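Local coordinates for protein multisubunit Na+/H+ antiporter, D subunit (PDB 6Z16) that probably serves as a membrane-embedded ion-translocating subunit of a multisubunit sodium/proton antiporter, related to the antiporter-like subunits of respiratory complex I, at residues D[92-100]-D[237-245]; D[291-299]-D[352-360]. One frame throughout, in Å; residues are numbered along the deposited sequence.

Contact 1 (D[92-100]-D[237-245]); sequences CLVYSFYAI and PTPVLALFG. With PTY (phosphatidylethanolamine), chain Z.
The Tyr-95 ring turns an edge to Pro-239: the proline's CB and CD lie near the ring plane, Tyr-95 CD2 to Pro-239 CB being 3.8 Å, and the two side chains meet roughly at right angles. Thr-238 comes in obliquely, its CG2 3.7 Å from Tyr-95 CE2. The ring gets there because its CG stands opposite the backbone N (chi1 -167°), which swings it alongside the helix toward the threonine and proline. On the far side of helix 92-99, Phe-97 carries the carbonyl oxygen of Leu-93 over one face, while Tyr-98 has Val-94 CG1 at its ring edge and donates from OH to O30, an acyl-ester carbonyl oxygen of phosphatidylethanolamine, at 2.7 Å.

Pro-239 is a knob set into the hole formed by Cys-92, Tyr-95, Ser-96 and Ala-99, and its CG sits 3.9 Å from Ile-100 CD1, at the point where the helix has just ended. Ser-96 OG rests against the proline and is itself satisfied: with chi1 at -59° it folds back to Cys-92 O, 2.6 Å away, and Ser-96 N reaches the same carbonyl from the opposite face. One turn earlier on helix 92-99 and one turn later on its partner, Cys-92 SG meets Ala-242 CB at 3.7 Å, with Leu-243 CD2 against Cys-92 CB. Coming in the first turn of its helix, Pro-239 costs no backbone bond.

The helix segments run at 164° with axes 9.2 Å apart, and no hydrogen bond links them: this is antiparallel helix packing inside the transmembrane bundle of an antiporter-like subunit. Helix 320-351 covers one flank, placing Leu-342 against both Tyr-95 and Ala-242; helix 109-124 lines another through Tyr-109 and Phe-113, and helix 26-53 backs Leu-93 and Phe-97.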
loop_
_atom_site.group_PDB
_atom_site.type_symbol
_atom_site.label_atom_id
_atom_site.label_comp_id
_atom_site.label_asym_id
_atom_site.label_seq_id
_atom_site.Cartn_x
_atom_site.Cartn_y
_atom_site.Cartn_z
ATOM N N CYS D 92 13.694 43.931 44.882
ATOM C CA CYS D 92 12.269 43.634 44.950
ATOM C C CYS D 92 12.009 42.140 45.082
ATOM O O CYS D 92 11.022 41.743 45.704
ATOM C CB CYS D 92 11.560 44.191 43.722
ATOM S SG CYS D 92 11.522 45.989 43.634
ATOM N N LEU D 93 12.906 41.300 44.557
ATOM C CA LEU D 93 12.726 39.858 44.679
ATOM C C LEU D 93 12.980 39.377 46.102
ATOM O O LEU D 93 12.250 38.516 46.608
ATOM C CB LEU D 93 13.642 39.136 43.696
ATOM C CG LEU D 93 13.495 37.618 43.675
ATOM C CD1 LEU D 93 12.079 37.242 43.294
ATOM C CD2 LEU D 93 14.488 37.020 42.712
ATOM N N VAL D 94 14.002 39.919 46.768
ATOM C CA VAL D 94 14.236 39.506 48.153
ATOM C C VAL D 94 13.133 40.044 49.067
ATOM O O VAL D 94 12.662 39.346 49.990
ATOM C CB VAL D 94 15.641 39.938 48.607
ATOM C CG1 VAL D 94 15.917 39.464 50.014
ATOM C CG2 VAL D 94 16.683 39.385 47.663
ATOM N N TYR D 95 12.641 41.258 48.779
ATOM C CA TYR D 95 11.476 41.753 49.506
ATOM C C TYR D 95 10.246 40.893 49.231
ATOM O O TYR D 95 9.406 40.716 50.118
ATOM C CB TYR D 95 11.194 43.210 49.136
ATOM C CG TYR D 95 10.200 43.881 50.060
ATOM C CD1 TYR D 95 10.614 44.456 51.247
ATOM C CD2 TYR D 95 8.848 43.903 49.765
ATOM C CE1 TYR D 95 9.713 45.058 52.098
ATOM C CE2 TYR D 95 7.944 44.492 50.614
ATOM C CZ TYR D 95 8.380 45.065 51.777
ATOM O OH TYR D 95 7.467 45.651 52.614
ATOM N N SER D 96 10.143 40.333 48.021
ATOM C CA SER D 96 9.052 39.428 47.685
ATOM C C SER D 96 9.157 38.117 48.444
ATOM O O SER D 96 8.130 37.502 48.747
ATOM C CB SER D 96 9.052 39.156 46.185
ATOM O OG SER D 96 8.900 40.351 45.448
ATOM N N PHE D 97 10.386 37.658 48.708
ATOM C CA PHE D 97 10.582 36.472 49.542
ATOM C C PHE D 97 10.020 36.702 50.933
ATOM O O PHE D 97 9.356 35.828 51.499
ATOM C CB PHE D 97 12.062 36.106 49.680
ATOM C CG PHE D 97 12.718 35.622 48.422
ATOM C CD1 PHE D 97 11.986 35.278 47.306
ATOM C CD2 PHE D 97 14.093 35.494 48.378
ATOM C CE1 PHE D 97 12.612 34.843 46.170
ATOM C CE2 PHE D 97 14.720 35.057 47.249
ATOM C CZ PHE D 97 13.981 34.732 46.143
ATOM N N TYR D 98 10.278 37.876 51.502
ATOM C CA TYR D 98 9.784 38.097 52.862
ATOM C C TYR D 98 8.325 38.546 52.930
ATOM O O TYR D 98 7.692 38.366 53.974
ATOM C CB TYR D 98 10.658 39.114 53.591
ATOM C CG TYR D 98 12.041 38.614 53.901
ATOM C CD1 TYR D 98 12.283 37.829 55.017
ATOM C CD2 TYR D 98 13.106 38.923 53.072
ATOM C CE1 TYR D 98 13.550 37.371 55.294
ATOM C CE2 TYR D 98 14.369 38.471 53.339
ATOM C CZ TYR D 98 14.585 37.697 54.451
ATOM O OH TYR D 98 15.849 37.246 54.723
ATOM N N ALA D 99 7.770 39.102 51.852
ATOM C CA ALA D 99 6.527 39.866 51.917
ATOM C C ALA D 99 5.309 39.127 51.377
ATOM O O ALA D 99 4.273 39.087 52.045
ATOM C CB ALA D 99 6.691 41.178 51.150
ATOM N N ILE D 100 5.403 38.590 50.158
ATOM C CA ILE D 100 4.302 37.865 49.533
ATOM C C ILE D 100 4.013 36.599 50.327
ATOM O O ILE D 100 4.931 35.849 50.681
ATOM C CB ILE D 100 4.649 37.531 48.074
ATOM C CG1 ILE D 100 4.898 38.802 47.269
ATOM C CG2 ILE D 100 3.552 36.736 47.418
ATOM C CD1 ILE D 100 3.686 39.682 47.138
ATOM N N PRO D 237 0.034 45.069 45.695
ATOM C CA PRO D 237 0.882 44.911 46.885
ATOM C C PRO D 237 2.252 45.552 46.709
ATOM O O PRO D 237 2.629 46.010 45.631
ATOM C CB PRO D 237 0.994 43.392 47.042
ATOM C CG PRO D 237 -0.209 42.862 46.383
ATOM C CD PRO D 237 -0.445 43.761 45.213
ATOM N N THR D 238 3.020 45.525 47.808
ATOM C CA THR D 238 4.181 46.408 47.942
ATOM C C THR D 238 5.355 46.081 47.014
ATOM O O THR D 238 5.863 47.018 46.372
ATOM C CB THR D 238 4.608 46.474 49.414
ATOM O OG1 THR D 238 3.552 47.043 50.195
ATOM C CG2 THR D 238 5.859 47.306 49.574
ATOM N N PRO D 239 5.849 44.831 46.885
ATOM C CA PRO D 239 6.962 44.636 45.936
ATOM C C PRO D 239 6.544 44.768 44.483
ATOM O O PRO D 239 7.350 45.219 43.656
ATOM C CB PRO D 239 7.456 43.224 46.255
ATOM C CG PRO D 239 6.297 42.544 46.796
ATOM C CD PRO D 239 5.555 43.556 47.579
ATOM N N VAL D 240 5.293 44.423 44.166
ATOM C CA VAL D 240 4.741 44.663 42.837
ATOM C C VAL D 240 4.695 46.157 42.550
ATOM O O VAL D 240 5.057 46.612 41.456
ATOM C CB VAL D 240 3.344 44.023 42.736
ATOM C CG1 VAL D 240 2.729 44.282 41.386
ATOM C CG2 VAL D 240 3.417 42.541 43.023
ATOM N N LEU D 241 4.303 46.944 43.552
ATOM C CA LEU D 241 4.245 48.393 43.413
ATOM C C LEU D 241 5.633 49.003 43.279
ATOM O O LEU D 241 5.814 49.982 42.550
ATOM C CB LEU D 241 3.510 48.980 44.608
ATOM C CG LEU D 241 3.374 50.483 44.678
ATOM C CD1 LEU D 241 2.687 50.999 43.454
ATOM C CD2 LEU D 241 2.580 50.805 45.899
ATOM N N ALA D 242 6.621 48.440 43.976
ATOM C CA ALA D 242 7.994 48.915 43.843
ATOM C C ALA D 242 8.539 48.631 42.453
ATOM O O ALA D 242 9.253 49.464 41.877
ATOM C CB ALA D 242 8.876 48.268 44.905
ATOM N N LEU D 243 8.200 47.460 41.902
ATOM C CA LEU D 243 8.510 47.155 40.507
ATOM C C LEU D 243 7.849 48.136 39.552
ATOM O O LEU D 243 8.466 48.567 38.573
ATOM C CB LEU D 243 8.050 45.744 40.164
ATOM C CG LEU D 243 8.777 44.516 40.663
ATOM C CD1 LEU D 243 7.884 43.344 40.365
ATOM C CD2 LEU D 243 10.095 44.388 39.927
ATOM N N PHE D 244 6.585 48.479 39.814
ATOM C CA PHE D 244 5.845 49.353 38.907
ATOM C C PHE D 244 6.400 50.771 38.935
ATOM O O PHE D 244 6.671 51.362 37.884
ATOM C CB PHE D 244 4.360 49.372 39.268
ATOM C CG PHE D 244 3.605 48.113 38.919
ATOM C CD1 PHE D 244 4.205 47.056 38.245
ATOM C CD2 PHE D 244 2.257 48.025 39.218
ATOM C CE1 PHE D 244 3.482 45.931 37.919
ATOM C CE2 PHE D 244 1.532 46.904 38.893
ATOM C CZ PHE D 244 2.142 45.860 38.239
ATOM N N GLY D 245 6.583 51.325 40.136
ATOM C CA GLY D 245 7.091 52.676 40.264
ATOM C C GLY D 245 8.539 52.818 39.853
ATOM O O GLY D 245 8.951 53.882 39.385
HETATM C C1 PTY Z . 15.826 34.253 52.160
HETATM C C2 PTY Z . 9.472 34.647 56.395
HETATM C C3 PTY Z . 10.292 34.140 55.194
HETATM O O4 PTY Z . 17.207 34.412 51.761
HETATM C C5 PTY Z . 14.331 32.652 53.333
HETATM C C6 PTY Z . 15.734 33.176 53.204
HETATM O O7 PTY Z . 16.100 33.780 54.483
HETATM C C8 PTY Z . 16.814 33.036 55.340
HETATM O O10 PTY Z . 17.129 31.895 55.133
HETATM C C11 PTY Z . 17.171 33.817 56.569
HETATM C C12 PTY Z . 17.900 35.111 56.238
HETATM C C13 PTY Z . 18.184 35.988 57.448
HETATM C C14 PTY Z . 18.678 37.374 57.062
HETATM C C15 PTY Z . 19.890 37.350 56.146
HETATM C C16 PTY Z . 20.045 38.592 55.290
HETATM C C17 PTY Z . 18.960 38.740 54.237
HETATM C C18 PTY Z . 19.163 39.925 53.315
HETATM C C19 PTY Z . 20.512 39.938 52.622
HETATM C C20 PTY Z . 21.023 41.333 52.312
HETATM C C21 PTY Z . 20.194 42.094 51.298
HETATM C C22 PTY Z . 20.371 41.603 49.879
HETATM C C23 PTY Z . 19.645 42.446 48.856
HETATM C C24 PTY Z . 20.112 42.206 47.434
HETATM C C30 PTY Z . 17.748 35.609 51.962
HETATM C C31 PTY Z . 19.095 35.720 51.317
HETATM O O30 PTY Z . 17.204 36.491 52.564
HETATM C C32 PTY Z . 19.027 36.534 50.034
HETATM C C33 PTY Z . 20.380 36.924 49.467
HETATM C C34 PTY Z . 20.253 37.889 48.303
HETATM C C35 PTY Z . 21.561 38.447 47.780
HETATM C C36 PTY Z . 22.477 37.413 47.155
HETATM C C37 PTY Z . 23.715 38.012 46.503
HETATM C C38 PTY Z . 24.664 36.981 45.914
HETATM P P1 PTY Z . 12.828 33.360 55.400
HETATM O O11 PTY Z . 11.672 34.437 55.509
HETATM O O12 PTY Z . 13.858 33.711 56.465
HETATM O O13 PTY Z . 12.296 31.986 55.478
HETATM O O14 PTY Z . 13.512 33.642 53.985
HETATM N N1 PTY Z . 8.067 34.780 55.999
#

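Contact 2 (D[291-299]-D[352-360]); sequences VAYNDMRYI and RSNDIRSFS
A single beta bridge, Asp-295 with Asp-355, joins the short turn between helices 268-292 and 296-315 to the loop leaving helix 320-351. Its one bond is weak but straight: Ile-356 N donates to Asn-294 O at 3.3 Å and 169°. Beside it, Asn-354 pushes its amide between three side chains. The amide stands 75° from the plane of the Asp-295 carboxylate, and ND2, though 3.1 Å from Asp-295 OD1, is too poorly angled to bond. ND2 also abuts Arg-297 CG and CD, the side chains crossing near a right angle, while OD1 faces the Met-296 methyl. With an alanine here, the Asp-295 carboxylate would probably lose its amide neighbour and a gap would open between Met-296 and Arg-297. The guanidinium of Arg-297 is engaged elsewhere, NH2 donating to Pro-236 O.

On the buried side, beside Val-344 and Ile-347 of helix 320-351, Met-296 CG packs on Ile-356 CD1 at 3.7 Å. On the more exposed side Arg-357, bent at chi3 (-64°), brings NH1 beside Asn-294 OD1, again without bonding geometry. Its NH2 makes a long, purely electrostatic salt bridge to Asp-355 OD2, 3.9 Å away. Arg-602 of the neighbouring Multisubunit Na+/H+ antiporter chain packs on Asn-294. Such a lone bridge, polar at its exposed side and apolar toward helix 320-351, is a local loop-to-loop junction at the edge of this antiporter family's transmembrane bundle.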
loop_
_atom_site.group_PDB
_atom_site.type_symbol
_atom_site.label_atom_id
_atom_site.label_comp_id
_atom_site.label_asym_id
_atom_site.label_seq_id
_atom_site.Cartn_x
_atom_site.Cartn_y
_atom_site.Cartn_z
ATOM N N VAL D 291 1.561 67.709 47.875
ATOM C CA VAL D 291 1.170 68.560 48.999
ATOM C C VAL D 291 -0.184 68.131 49.567
ATOM O O VAL D 291 -0.390 68.141 50.786
ATOM C CB VAL D 291 1.182 70.038 48.560
ATOM C CG1 VAL D 291 0.527 70.948 49.584
ATOM C CG2 VAL D 291 2.608 70.498 48.350
ATOM N N ALA D 292 -1.097 67.675 48.704
ATOM C CA ALA D 292 -2.495 67.528 49.103
ATOM C C ALA D 292 -2.746 66.367 50.061
ATOM O O ALA D 292 -3.615 66.475 50.931
ATOM C CB ALA D 292 -3.367 67.357 47.866
ATOM N N TYR D 293 -2.027 65.260 49.925
ATOM C CA TYR D 293 -2.409 64.016 50.584
ATOM C C TYR D 293 -1.702 63.803 51.915
ATOM O O TYR D 293 -0.530 64.148 52.076
ATOM C CB TYR D 293 -2.139 62.818 49.674
ATOM C CG TYR D 293 -3.175 62.647 48.597
ATOM C CD1 TYR D 293 -4.385 62.030 48.878
ATOM C CD2 TYR D 293 -2.953 63.106 47.311
ATOM C CE1 TYR D 293 -5.340 61.871 47.912
ATOM C CE2 TYR D 293 -3.907 62.956 46.335
ATOM C CZ TYR D 293 -5.096 62.333 46.641
ATOM O OH TYR D 293 -6.054 62.171 45.673
ATOM N N ASN D 294 -2.437 63.227 52.864
ATOM C CA ASN D 294 -1.898 62.701 54.113
ATOM C C ASN D 294 -1.854 61.178 54.081
ATOM O O ASN D 294 -2.165 60.507 55.065
ATOM C CB ASN D 294 -2.710 63.180 55.309
ATOM C CG ASN D 294 -2.658 64.677 55.487
ATOM O OD1 ASN D 294 -3.674 65.360 55.375
ATOM N ND2 ASN D 294 -1.471 65.201 55.759
ATOM N N ASP D 295 -1.492 60.620 52.929
ATOM C CA ASP D 295 -1.461 59.183 52.702
ATOM C C ASP D 295 -0.154 58.859 51.995
ATOM O O ASP D 295 0.171 59.501 50.992
ATOM C CB ASP D 295 -2.662 58.757 51.861
ATOM C CG ASP D 295 -2.904 57.280 51.899
ATOM O OD1 ASP D 295 -2.154 56.585 52.598
ATOM O OD2 ASP D 295 -3.843 56.810 51.231
ATOM N N MET D 296 0.581 57.861 52.504
ATOM C CA MET D 296 1.977 57.656 52.106
ATOM C C MET D 296 2.105 57.231 50.649
ATOM O O MET D 296 2.957 57.756 49.911
ATOM C CB MET D 296 2.637 56.611 53.007
ATOM C CG MET D 296 2.855 57.043 54.432
ATOM S SD MET D 296 3.819 55.878 55.408
ATOM C CE MET D 296 2.607 54.613 55.751
ATOM N N ARG D 297 1.264 56.279 50.223
ATOM C CA ARG D 297 1.321 55.764 48.859
ATOM C C ARG D 297 1.016 56.856 47.842
ATOM O O ARG D 297 1.713 56.968 46.830
ATOM C CB ARG D 297 0.357 54.586 48.699
ATOM C CG ARG D 297 0.759 53.332 49.462
ATOM C CD ARG D 297 -0.354 52.304 49.489
ATOM N NE ARG D 297 -0.593 51.583 48.250
ATOM C CZ ARG D 297 -0.169 50.348 48.016
ATOM N NH1 ARG D 297 0.503 49.686 48.944
ATOM N NH2 ARG D 297 -0.445 49.764 46.862
ATOM N N TYR D 298 0.025 57.709 48.131
ATOM C CA TYR D 298 -0.291 58.820 47.235
ATOM C C TYR D 298 0.837 59.832 47.151
ATOM O O TYR D 298 1.075 60.395 46.076
ATOM C CB TYR D 298 -1.570 59.523 47.674
ATOM C CG TYR D 298 -2.825 58.785 47.315
ATOM C CD1 TYR D 298 -3.269 58.750 46.003
ATOM C CD2 TYR D 298 -3.587 58.163 48.283
ATOM C CE1 TYR D 298 -4.418 58.088 45.661
ATOM C CE2 TYR D 298 -4.749 57.499 47.950
ATOM C CZ TYR D 298 -5.156 57.466 46.636
ATOM O OH TYR D 298 -6.310 56.812 46.287
ATOM N N ILE D 299 1.543 60.058 48.260
ATOM C CA ILE D 299 2.680 60.973 48.257
ATOM C C ILE D 299 3.776 60.452 47.339
ATOM O O ILE D 299 4.291 61.191 46.490
ATOM C CB ILE D 299 3.183 61.198 49.694
ATOM C CG1 ILE D 299 2.146 61.987 50.485
ATOM C CG2 ILE D 299 4.493 61.941 49.699
ATOM C CD1 ILE D 299 2.340 61.951 51.963
ATOM N N ARG D 352 -0.239 48.866 60.658
ATOM C CA ARG D 352 -1.543 48.342 60.221
ATOM C C ARG D 352 -2.485 49.450 59.769
ATOM O O ARG D 352 -3.701 49.347 59.930
ATOM C CB ARG D 352 -2.223 47.481 61.295
ATOM C CG ARG D 352 -1.463 46.233 61.651
ATOM C CD ARG D 352 -1.410 45.312 60.461
ATOM N NE ARG D 352 -0.707 44.071 60.750
ATOM C CZ ARG D 352 -0.431 43.152 59.832
ATOM N NH1 ARG D 352 -0.796 43.349 58.573
ATOM N NH2 ARG D 352 0.213 42.044 60.168
ATOM N N SER D 353 -1.923 50.502 59.184
ATOM C CA SER D 353 -2.667 51.671 58.742
ATOM C C SER D 353 -1.768 52.474 57.828
ATOM O O SER D 353 -0.541 52.405 57.917
ATOM C CB SER D 353 -3.132 52.543 59.912
ATOM O OG SER D 353 -3.798 53.698 59.439
ATOM N N ASN D 354 -2.393 53.250 56.960
ATOM C CA ASN D 354 -1.678 54.022 55.967
ATOM C C ASN D 354 -1.886 55.515 56.168
ATOM O O ASN D 354 -1.340 56.321 55.407
ATOM C CB ASN D 354 -2.143 53.593 54.574
ATOM C CG ASN D 354 -1.129 53.867 53.509
ATOM O OD1 ASN D 354 -0.031 54.333 53.778
ATOM N ND2 ASN D 354 -1.505 53.609 52.278
ATOM N N ASP D 355 -2.645 55.902 57.190
ATOM C CA ASP D 355 -2.969 57.294 57.461
ATOM C C ASP D 355 -1.884 57.889 58.349
ATOM O O ASP D 355 -1.632 57.380 59.444
ATOM C CB ASP D 355 -4.331 57.394 58.142
ATOM C CG ASP D 355 -4.882 58.806 58.162
ATOM O OD1 ASP D 355 -4.246 59.713 57.589
ATOM O OD2 ASP D 355 -5.957 59.010 58.766
ATOM N N ILE D 356 -1.270 58.976 57.874
ATOM C CA ILE D 356 -0.222 59.690 58.603
ATOM C C ILE D 356 -0.731 60.204 59.948
ATOM O O ILE D 356 -0.020 60.154 60.959
ATOM C CB ILE D 356 0.314 60.823 57.705
ATOM C CG1 ILE D 356 1.153 60.255 56.568
ATOM C CG2 ILE D 356 1.100 61.836 58.455
ATOM C CD1 ILE D 356 2.403 59.590 57.043
ATOM N N ARG D 357 -1.987 60.642 59.997
ATOM C CA ARG D 357 -2.584 61.193 61.209
ATOM C C ARG D 357 -2.885 60.152 62.275
ATOM O O ARG D 357 -3.318 60.536 63.365
ATOM C CB ARG D 357 -3.885 61.917 60.871
ATOM C CG ARG D 357 -3.728 63.189 60.065
ATOM C CD ARG D 357 -5.064 63.901 59.929
ATOM N NE ARG D 357 -6.026 63.104 59.174
ATOM C CZ ARG D 357 -6.174 63.162 57.855
ATOM N NH1 ARG D 357 -5.429 63.993 57.142
ATOM N NH2 ARG D 357 -7.068 62.396 57.248
ATOM N N SER D 358 -2.689 58.862 62.009
ATOM C CA SER D 358 -3.115 57.830 62.941
ATOM C C SER D 358 -2.031 57.393 63.910
ATOM O O SER D 358 -2.360 56.873 64.979
ATOM C CB SER D 358 -3.611 56.601 62.178
ATOM O OG SER D 358 -4.761 56.909 61.419
ATOM N N PHE D 359 -0.760 57.590 63.574
ATOM C CA PHE D 359 0.330 57.020 64.347
ATOM C C PHE D 359 1.455 58.030 64.489
ATOM O O PHE D 359 1.652 58.887 63.625
ATOM C CB PHE D 359 0.855 55.729 63.698
ATOM C CG PHE D 359 1.455 55.919 62.327
ATOM C CD1 PHE D 359 0.660 55.890 61.200
ATOM C CD2 PHE D 359 2.820 56.060 62.163
ATOM C CE1 PHE D 359 1.208 56.046 59.948
ATOM C CE2 PHE D 359 3.368 56.221 60.912
ATOM C CZ PHE D 359 2.561 56.207 59.805
ATOM N N SER D 360 2.206 57.901 65.580
ATOM C CA SER D 360 3.372 58.737 65.820
ATOM C C SER D 360 4.302 58.026 66.789
ATOM O O SER D 360 3.869 57.186 67.580
ATOM C CB SER D 360 2.974 60.110 66.371
ATOM O OG SER D 360 2.347 59.987 67.634
#

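In the fold
Contact 1 is buried among helices and contact 2 lies farther out, partly buried, where helices give way to loops; their centres are about 20 Å apart. Contact 1 joins two helices through apolar side chains, with a lipid on the far side of one of them. Contact 2 joins a turn and the first residues of helix 296-315 to a loop, through a weak backbone bridge, polar or charged groups and a small apolar patch round Met-296, and it alone meets another subunit. Helix 320-351 serves both, offering Leu-342 to contact 1 and Val-344 to contact 2, whose 352-360 loop follows it directly. The two also touch: Arg-297 NH2 lies 3.3 Å from Leu-241 CD2.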